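Local coordinates for mitochondrial RNA-binding protein 2 (PDB 2GIA) that pairs with its partner MRP1 to bind guide RNA and act as an RNA matchmaker in trypanosome mitochondrial RNA editing, at residues L180-A183 with L184-T188; A99-T102 with A103-A107; R36-R39 with A40-P44. All blocks are in the same frame, centred on the assembly; numbering follows the deposited sequence.

Overall arrangement
Three short helical stretches of one chain show how similar backbone bonding serves different surroundings. Contacts 1 and 2 belong together: helix 170-187 and helix 101-109 lie side by side, with Leu-180 of contact 1 wedged against Phe-105 and Leu-106 of contact 2, their centres about 10 Å apart. Both are partly buried, contact 2 mainly through apolar side chains and contact 1 with polar rings reaching MRP1 subunits. Contact 3, at the end of helix 30-41, is a surface contact, rich in arginine and water. Its centre lies about 17 Å from that of contact 1 and 25 Å from that of contact 2, and it touches neither.

Contact 1. Residues L180-A183 with L184-T188; sequences LTQA and LHYNT
Tyr-186 N donates to Gln-182 O at 2.9 Å in an almost straight bond of 177°. The same turn carries the bonds of Leu-184 N to Leu-180 O, His-185 N to Thr-181 O and Asn-187 N to Ala-183 O. One step later, Leu-184 O takes two donors from Thr-188: the backbone N at 3.0 Å and the hydroxyl OG1 at 2.7 Å, reaching it from opposite faces of the carbonyl plane.

A water ties the side chains of Gln-182 and Tyr-186 together, donating to Gln-182 OE1 at 2.7 Å and lying 2.8 Å from Tyr-186 OH in the plane of the ring. Tyr-186 OH also bonds Arg-150 of an MRP1 subunit, while His-185 uses both ring nitrogens on Ser-141 and Glu-145 of that subunit. This is the C-terminal end of helix 170-187, the long helix that follows the second four-stranded sheet in the Whirly-like fold of these proteins.

The bend of Gln-182 at chi2 (-77°) turns its amide along the helix to lie beside Tyr-186, bringing OE1 to 3.6 Å from CE2, with amide and ring planes 67° apart. Farther out, Gln-182, Ala-183 and Tyr-186 all pack on Phe-149 of a second MRP1 subunit, and Leu-180 packs on Leu-109 of its own chain.

Contact 2. Residues A99-T102 with A103-A107; sequences AVYT and ARFLA
Ala-103 follows directly on Thr-102, whose CB lies 3.0 Å from Ala-103 N. That amide also reaches back to Ala-99 through a water, which accepts from Ala-103 N at 2.9 Å and donates to Ala-99 O at 2.8 Å. The water thus stands where a helical bond between residues four apart would lie, while Ala-99 O also receives Thr-102 N from only three residues on, a tighter turn. From its own carbonyl, Ala-103 passes the helix on to Ala-107 N. Its methyl packs on Thr-134 of an MRP1 subunit.

Arg-104 rises beside the first turn, CB against Tyr-101 O, and runs extended from CG to NE. Its aliphatic part passes the Tyr-101 ring obliquely, with CD 4.2 Å from Tyr-101 CD1, and the Arg-104 side chain also touches Val-116 of strand 116-119.

At Phe-105 the first regular bond closes, N to Tyr-101 O at 3.0 Å. The aromatic ring is set with CG beside the backbone N (chi1 -90°), which brings CD2 to 3.4 Å from Tyr-101 O; that oxygen sits at the ring edge, in its plane. Tyr-101 CB adds an apolar touch, and beyond it the ring meets Phe-127 and the valines of strand 116-119.

Leu-106 N bonds Thr-102 O at 2.9 Å. The two side chains lie side by side pointing the same way, Thr-102 CG2 meeting Leu-106 CD1 at 3.9 Å.

This is the N-terminal end of helix 101-109, which follows the first sheet. Its side-chain contacts across the turn are mostly hydrocarbon, and its directional polar bonds belong largely to the backbone; at the opening turn a water bridges Ala-103 N to Ala-99 O, a carbonyl that also takes Thr-102 N.

Contact 3. Residues R36-R39 with A40-P44; sequences RARR and AQLPP
Arg-38 and Leu-42 meet through both backbone and side chain in the last turn of helix 30-41. Among the backbone bonds, Leu-42 N to Arg-38 O is nearly straight, with an angle of 169° at the hydrogen. Gln-41 N reaches Ala-37 O at 2.9 Å, and Ala-40 N reaches Arg-36 O at a longer 3.2 Å. Leu-42 is also where the chain leaves helical geometry, its psi swinging out of the helical range just ahead of two prolines.

With the chain out of helical geometry and prolines offering no N-H, water meets the last carbonyls. One water lies 2.8 Å from both Arg-39 O and Leu-42 O, and a second lies 2.8 Å from Pro-43 O, with a weak link to Arg-39 O. Each has more acceptors near it than protons to give, so these bonds are probably shared.

In the side-chain contacts a polar flat group lies against hydrocarbon. Arg-38 bends at chi2 and chi3 (-73° and -69°), curling its guanidinium across Leu-42, whose CD2 stands 4.1 Å above one face, over its centre. Gln-41 runs back along the turn instead, with NE2 3.5 Å from Ala-37 CB. Because Arg-38, Gln-41 and Leu-42 also touch a neighbouring molecule in the crystal, their poses may partly reflect the lattice.

In the assembly, Ala-40 O accepts a bond from His-152 ND1 of an MRP1 subunit, and Arg-39 NH1 makes a weak one to Glu-145 O of that subunit. The helix end turns through the prolines into strand 45-50, the edge of the first four-stranded sheet within this chain, where Pro-44 already bonds the backbone of His-66 on the adjacent strand 60-67.

Contact 1. Residues L180-A183 with L184-T188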
loop_
_atom_site.group_PDB
_atom_site.type_symbol
_atom_site.label_atom_id
_atom_site.label_comp_id
_atom_site.label_asym_id
_atom_site.label_seq_id
_atom_site.Cartn_x
_atom_site.Cartn_y
_atom_site.Cartn_z
ATOM N N LEU D 180 7.934 -2.189 8.338
ATOM C CA LEU D 180 8.673 -3.254 7.672
ATOM C C LEU D 180 8.170 -3.422 6.244
ATOM O O LEU D 180 8.950 -3.727 5.332
ATOM C CB LEU D 180 8.514 -4.592 8.413
ATOM C CG LEU D 180 9.235 -4.569 9.778
ATOM C CD1 LEU D 180 9.059 -5.876 10.460
ATOM C CD2 LEU D 180 10.737 -4.249 9.598
ATOM N N THR D 181 6.865 -3.274 6.041
ATOM C CA THR D 181 6.331 -3.377 4.655
ATOM C C THR D 181 6.974 -2.294 3.777
ATOM O O THR D 181 7.418 -2.581 2.639
ATOM C CB THR D 181 4.809 -3.241 4.668
ATOM O OG1 THR D 181 4.260 -4.436 5.274
ATOM C CG2 THR D 181 4.238 -3.102 3.209
ATOM N N GLN D 182 7.021 -1.052 4.280
ATOM C CA GLN D 182 7.675 0.039 3.507
ATOM C C GLN D 182 9.177 -0.274 3.341
ATOM O O GLN D 182 9.710 -0.125 2.259
ATOM C CB GLN D 182 7.563 1.384 4.230
ATOM C CG GLN D 182 6.126 1.928 4.212
ATOM C CD GLN D 182 5.795 2.522 2.858
ATOM O OE1 GLN D 182 6.254 3.608 2.509
ATOM N NE2 GLN D 182 5.022 1.814 2.095
ATOM N N ALA D 183 9.866 -0.708 4.411
ATOM C CA ALA D 183 11.307 -0.983 4.248
ATOM C C ALA D 183 11.560 -2.056 3.170
ATOM O O ALA D 183 12.482 -1.909 2.331
ATOM C CB ALA D 183 11.938 -1.415 5.590
ATOM N N LEU D 184 10.742 -3.111 3.155
ATOM C CA LEU D 184 10.935 -4.165 2.169
ATOM C C LEU D 184 10.648 -3.596 0.754
ATOM O O LEU D 184 11.372 -3.870 -0.211
ATOM C CB LEU D 184 10.013 -5.330 2.477
ATOM C CG LEU D 184 10.055 -6.568 1.584
ATOM C CD1 LEU D 184 11.514 -7.138 1.554
ATOM C CD2 LEU D 184 9.057 -7.608 2.101
ATOM N N HIS D 185 9.596 -2.793 0.637
ATOM C CA HIS D 185 9.204 -2.157 -0.672
ATOM C C HIS D 185 10.361 -1.302 -1.236
ATOM O O HIS D 185 10.778 -1.459 -2.401
ATOM C CB HIS D 185 7.985 -1.243 -0.429
ATOM C CG HIS D 185 7.396 -0.653 -1.678
ATOM N ND1 HIS D 185 6.597 -1.380 -2.533
ATOM C CD2 HIS D 185 7.437 0.606 -2.180
ATOM C CE1 HIS D 185 6.171 -0.597 -3.513
ATOM N NE2 HIS D 185 6.663 0.615 -3.324
ATOM N N TYR D 186 10.883 -0.398 -0.401
ATOM C CA TYR D 186 11.982 0.454 -0.816
ATOM C C TYR D 186 13.294 -0.332 -1.019
ATOM O O TYR D 186 13.958 -0.130 -2.021
ATOM C CB TYR D 186 12.202 1.600 0.183
ATOM C CG TYR D 186 11.176 2.715 -0.036
ATOM C CD1 TYR D 186 11.520 3.878 -0.732
ATOM C CD2 TYR D 186 9.846 2.554 0.375
ATOM C CE1 TYR D 186 10.538 4.872 -1.037
ATOM C CE2 TYR D 186 8.861 3.523 0.088
ATOM C CZ TYR D 186 9.225 4.685 -0.631
ATOM O OH TYR D 186 8.262 5.606 -0.991
ATOM N N ASN D 187 13.637 -1.235 -0.103
ATOM C CA ASN D 187 14.879 -1.993 -0.263
ATOM C C ASN D 187 14.893 -2.878 -1.497
ATOM O O ASN D 187 15.964 -3.200 -2.050
ATOM C CB ASN D 187 15.160 -2.846 0.979
ATOM C CG ASN D 187 16.615 -3.301 1.024
ATOM O OD1 ASN D 187 17.534 -2.465 1.058
ATOM N ND2 ASN D 187 16.834 -4.618 0.999
ATOM N N THR D 188 13.707 -3.273 -1.948
ATOM C CA THR D 188 13.615 -4.109 -3.128
ATOM C C THR D 188 13.814 -3.274 -4.387
ATOM O O THR D 188 14.056 -3.808 -5.461
ATOM C CB THR D 188 12.237 -4.819 -3.164
ATOM O OG1 THR D 188 12.141 -5.671 -2.007
ATOM C CG2 THR D 188 12.055 -5.623 -4.432
HETATM O O HOH W 1 5.962 5.403 0.535
#

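Contact 2. Residues A99-T102 with A103-A107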
loop_
_atom_site.group_PDB
_atom_site.type_symbol
_atom_site.label_atom_id
_atom_site.label_comp_id
_atom_site.label_asym_id
_atom_site.label_seq_id
_atom_site.Cartn_x
_atom_site.Cartn_y
_atom_site.Cartn_z
ATOM N N ALA D 99 18.782 -7.301 6.037
ATOM C CA ALA D 99 17.584 -7.356 5.227
ATOM C C ALA D 99 16.865 -8.687 5.219
ATOM O O ALA D 99 15.647 -8.726 5.098
ATOM C CB ALA D 99 17.902 -6.933 3.806
ATOM N N VAL D 100 17.599 -9.783 5.356
ATOM C CA VAL D 100 16.955 -11.088 5.336
ATOM C C VAL D 100 15.943 -11.283 6.466
ATOM O O VAL D 100 15.014 -12.089 6.325
ATOM C CB VAL D 100 18.004 -12.235 5.381
ATOM C CG1 VAL D 100 18.782 -12.177 6.696
ATOM C CG2 VAL D 100 17.315 -13.583 5.229
ATOM N N TYR D 101 16.100 -10.577 7.586
ATOM C CA TYR D 101 15.141 -10.734 8.678
ATOM C C TYR D 101 13.793 -10.024 8.445
ATOM O O TYR D 101 12.837 -10.286 9.151
ATOM C CB TYR D 101 15.714 -10.175 9.979
ATOM C CG TYR D 101 16.668 -11.102 10.676
ATOM C CD1 TYR D 101 16.218 -12.313 11.213
ATOM C CD2 TYR D 101 18.031 -10.806 10.752
ATOM C CE1 TYR D 101 17.097 -13.225 11.802
ATOM C CE2 TYR D 101 18.935 -11.717 11.353
ATOM C CZ TYR D 101 18.451 -12.924 11.868
ATOM O OH TYR D 101 19.308 -13.846 12.438
ATOM N N THR D 102 13.701 -9.128 7.475
ATOM C CA THR D 102 12.434 -8.403 7.328
ATOM C C THR D 102 11.244 -9.309 7.116
ATOM O O THR D 102 10.221 -9.221 7.843
ATOM C CB THR D 102 12.538 -7.389 6.198
ATOM O OG1 THR D 102 13.682 -6.570 6.459
ATOM C CG2 THR D 102 11.251 -6.478 6.137
ATOM N N ALA D 103 11.359 -10.191 6.133
ATOM C CA ALA D 103 10.280 -11.109 5.843
ATOM C C ALA D 103 9.999 -12.055 7.014
ATOM O O ALA D 103 8.858 -12.486 7.173
ATOM C CB ALA D 103 10.604 -11.911 4.550
ATOM N N ARG D 104 11.009 -12.388 7.840
ATOM C CA ARG D 104 10.766 -13.298 8.991
ATOM C C ARG D 104 9.975 -12.621 10.095
ATOM O O ARG D 104 9.161 -13.265 10.743
ATOM C CB ARG D 104 12.084 -13.830 9.591
ATOM C CG ARG D 104 12.799 -14.788 8.590
ATOM C CD ARG D 104 14.107 -15.330 9.185
ATOM N NE ARG D 104 14.792 -16.216 8.253
ATOM C CZ ARG D 104 14.655 -17.546 8.219
ATOM N NH1 ARG D 104 13.848 -18.191 9.072
ATOM N NH2 ARG D 104 15.353 -18.243 7.331
ATOM N N PHE D 105 10.242 -11.334 10.325
ATOM C CA PHE D 105 9.461 -10.567 11.294
ATOM C C PHE D 105 8.054 -10.391 10.724
ATOM O O PHE D 105 7.074 -10.535 11.448
ATOM C CB PHE D 105 10.096 -9.200 11.530
ATOM C CG PHE D 105 11.121 -9.202 12.663
ATOM C CD1 PHE D 105 10.772 -8.734 13.924
ATOM C CD2 PHE D 105 12.398 -9.698 12.456
ATOM C CE1 PHE D 105 11.719 -8.764 14.990
ATOM C CE2 PHE D 105 13.355 -9.734 13.505
ATOM C CZ PHE D 105 13.003 -9.269 14.758
ATOM N N LEU D 106 7.949 -10.078 9.424
ATOM C CA LEU D 106 6.626 -9.896 8.819
ATOM C C LEU D 106 5.827 -11.177 8.969
ATOM O O LEU D 106 4.606 -11.148 9.234
ATOM C CB LEU D 106 6.749 -9.489 7.309
ATOM C CG LEU D 106 7.130 -7.994 7.170
ATOM C CD1 LEU D 106 7.544 -7.708 5.707
ATOM C CD2 LEU D 106 5.945 -7.078 7.576
ATOM N N ALA D 107 6.497 -12.324 8.796
ATOM C CA ALA D 107 5.768 -13.582 8.898
ATOM C C ALA D 107 5.121 -13.747 10.280
ATOM O O ALA D 107 4.032 -14.315 10.384
ATOM C CB ALA D 107 6.685 -14.779 8.569
HETATM O O HOH W 2 13.432 -10.183 4.073
#

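Contact 3. Residues R36-R39 with A40-P44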
loop_
_atom_site.group_PDB
_atom_site.type_symbol
_atom_site.label_atom_id
_atom_site.label_comp_id
_atom_site.label_asym_id
_atom_site.label_seq_id
_atom_site.Cartn_x
_atom_site.Cartn_y
_atom_site.Cartn_z
ATOM N N ARG D 36 11.582 20.063 8.273
ATOM C CA ARG D 36 11.338 19.420 6.977
ATOM C C ARG D 36 12.611 18.733 6.503
ATOM O O ARG D 36 12.600 17.562 6.121
ATOM C CB ARG D 36 10.936 20.462 5.931
ATOM C CG ARG D 36 9.490 20.374 5.473
ATOM C CD ARG D 36 9.330 19.599 4.158
ATOM N NE ARG D 36 7.913 19.428 3.823
ATOM C CZ ARG D 36 7.453 18.807 2.738
ATOM N NH1 ARG D 36 8.296 18.287 1.854
ATOM N NH2 ARG D 36 6.144 18.691 2.547
ATOM N N ALA D 37 13.710 19.483 6.509
ATOM C CA ALA D 37 14.999 18.948 6.096
ATOM C C ALA D 37 15.476 17.830 7.055
ATOM O O ALA D 37 16.025 16.826 6.600
ATOM C CB ALA D 37 16.024 20.072 6.029
ATOM N N ARG D 38 15.252 18.019 8.362
ATOM C CA ARG D 38 15.630 17.033 9.397
ATOM C C ARG D 38 14.970 15.689 9.085
ATOM O O ARG D 38 15.623 14.643 9.028
ATOM C CB ARG D 38 15.105 17.434 10.788
ATOM C CG ARG D 38 15.940 18.332 11.677
ATOM C CD ARG D 38 17.172 17.658 12.289
ATOM N NE ARG D 38 16.997 16.606 13.309
ATOM C CZ ARG D 38 18.056 16.020 13.875
ATOM N NH1 ARG D 38 19.267 16.423 13.507
ATOM N NH2 ARG D 38 17.947 15.004 14.730
ATOM N N ARG D 39 13.648 15.728 8.926
ATOM C CA ARG D 39 12.879 14.526 8.666
ATOM C C ARG D 39 13.360 13.828 7.414
ATOM O O ARG D 39 13.420 12.601 7.357
ATOM C CB ARG D 39 11.390 14.838 8.500
ATOM C CG ARG D 39 10.568 13.562 8.523
ATOM C CD ARG D 39 9.344 13.531 7.593
ATOM N NE ARG D 39 8.382 12.563 8.132
ATOM C CZ ARG D 39 7.329 12.056 7.493
ATOM N NH1 ARG D 39 6.547 11.189 8.122
ATOM N NH2 ARG D 39 7.062 12.393 6.239
ATOM N N ALA D 40 13.699 14.615 6.406
ATOM C CA ALA D 40 14.154 14.056 5.147
ATOM C C ALA D 40 15.536 13.404 5.230
ATOM O O ALA D 40 15.751 12.318 4.691
ATOM C CB ALA D 40 14.150 15.137 4.088
ATOM N N GLN D 41 16.464 14.058 5.920
ATOM C CA GLN D 41 17.831 13.541 6.044
ATOM C C GLN D 41 17.969 12.333 6.984
ATOM O O GLN D 41 18.701 11.385 6.686
ATOM C CB GLN D 41 18.770 14.655 6.560
ATOM C CG GLN D 41 18.941 15.866 5.637
ATOM C CD GLN D 41 19.633 17.058 6.324
ATOM O OE1 GLN D 41 20.675 16.908 6.987
ATOM N NE2 GLN D 41 19.057 18.251 6.158
ATOM N N LEU D 42 17.279 12.367 8.122
ATOM C CA LEU D 42 17.407 11.280 9.087
ATOM C C LEU D 42 16.762 9.995 8.569
ATOM O O LEU D 42 15.958 10.011 7.621
ATOM C CB LEU D 42 16.785 11.682 10.438
ATOM C CG LEU D 42 17.571 12.611 11.396
ATOM C CD1 LEU D 42 18.449 11.801 12.341
ATOM C CD2 LEU D 42 18.435 13.590 10.584
ATOM N N PRO D 43 17.131 8.863 9.171
ATOM C CA PRO D 43 16.590 7.562 8.779
ATOM C C PRO D 43 15.071 7.452 8.977
ATOM O O PRO D 43 14.517 7.984 9.941
ATOM C CB PRO D 43 17.301 6.601 9.727
ATOM C CG PRO D 43 18.645 7.292 9.977
ATOM C CD PRO D 43 18.223 8.713 10.159
ATOM N N PRO D 44 14.385 6.766 8.051
ATOM C CA PRO D 44 12.932 6.602 8.225
ATOM C C PRO D 44 12.809 5.850 9.566
ATOM O O PRO D 44 13.609 4.949 9.847
ATOM C CB PRO D 44 12.547 5.705 7.053
ATOM C CG PRO D 44 13.461 6.203 5.968
ATOM C CD PRO D 44 14.823 6.377 6.700
HETATM O O HOH W 3 13.296 9.863 6.832
HETATM O O HOH W 4 13.016 10.374 9.909
#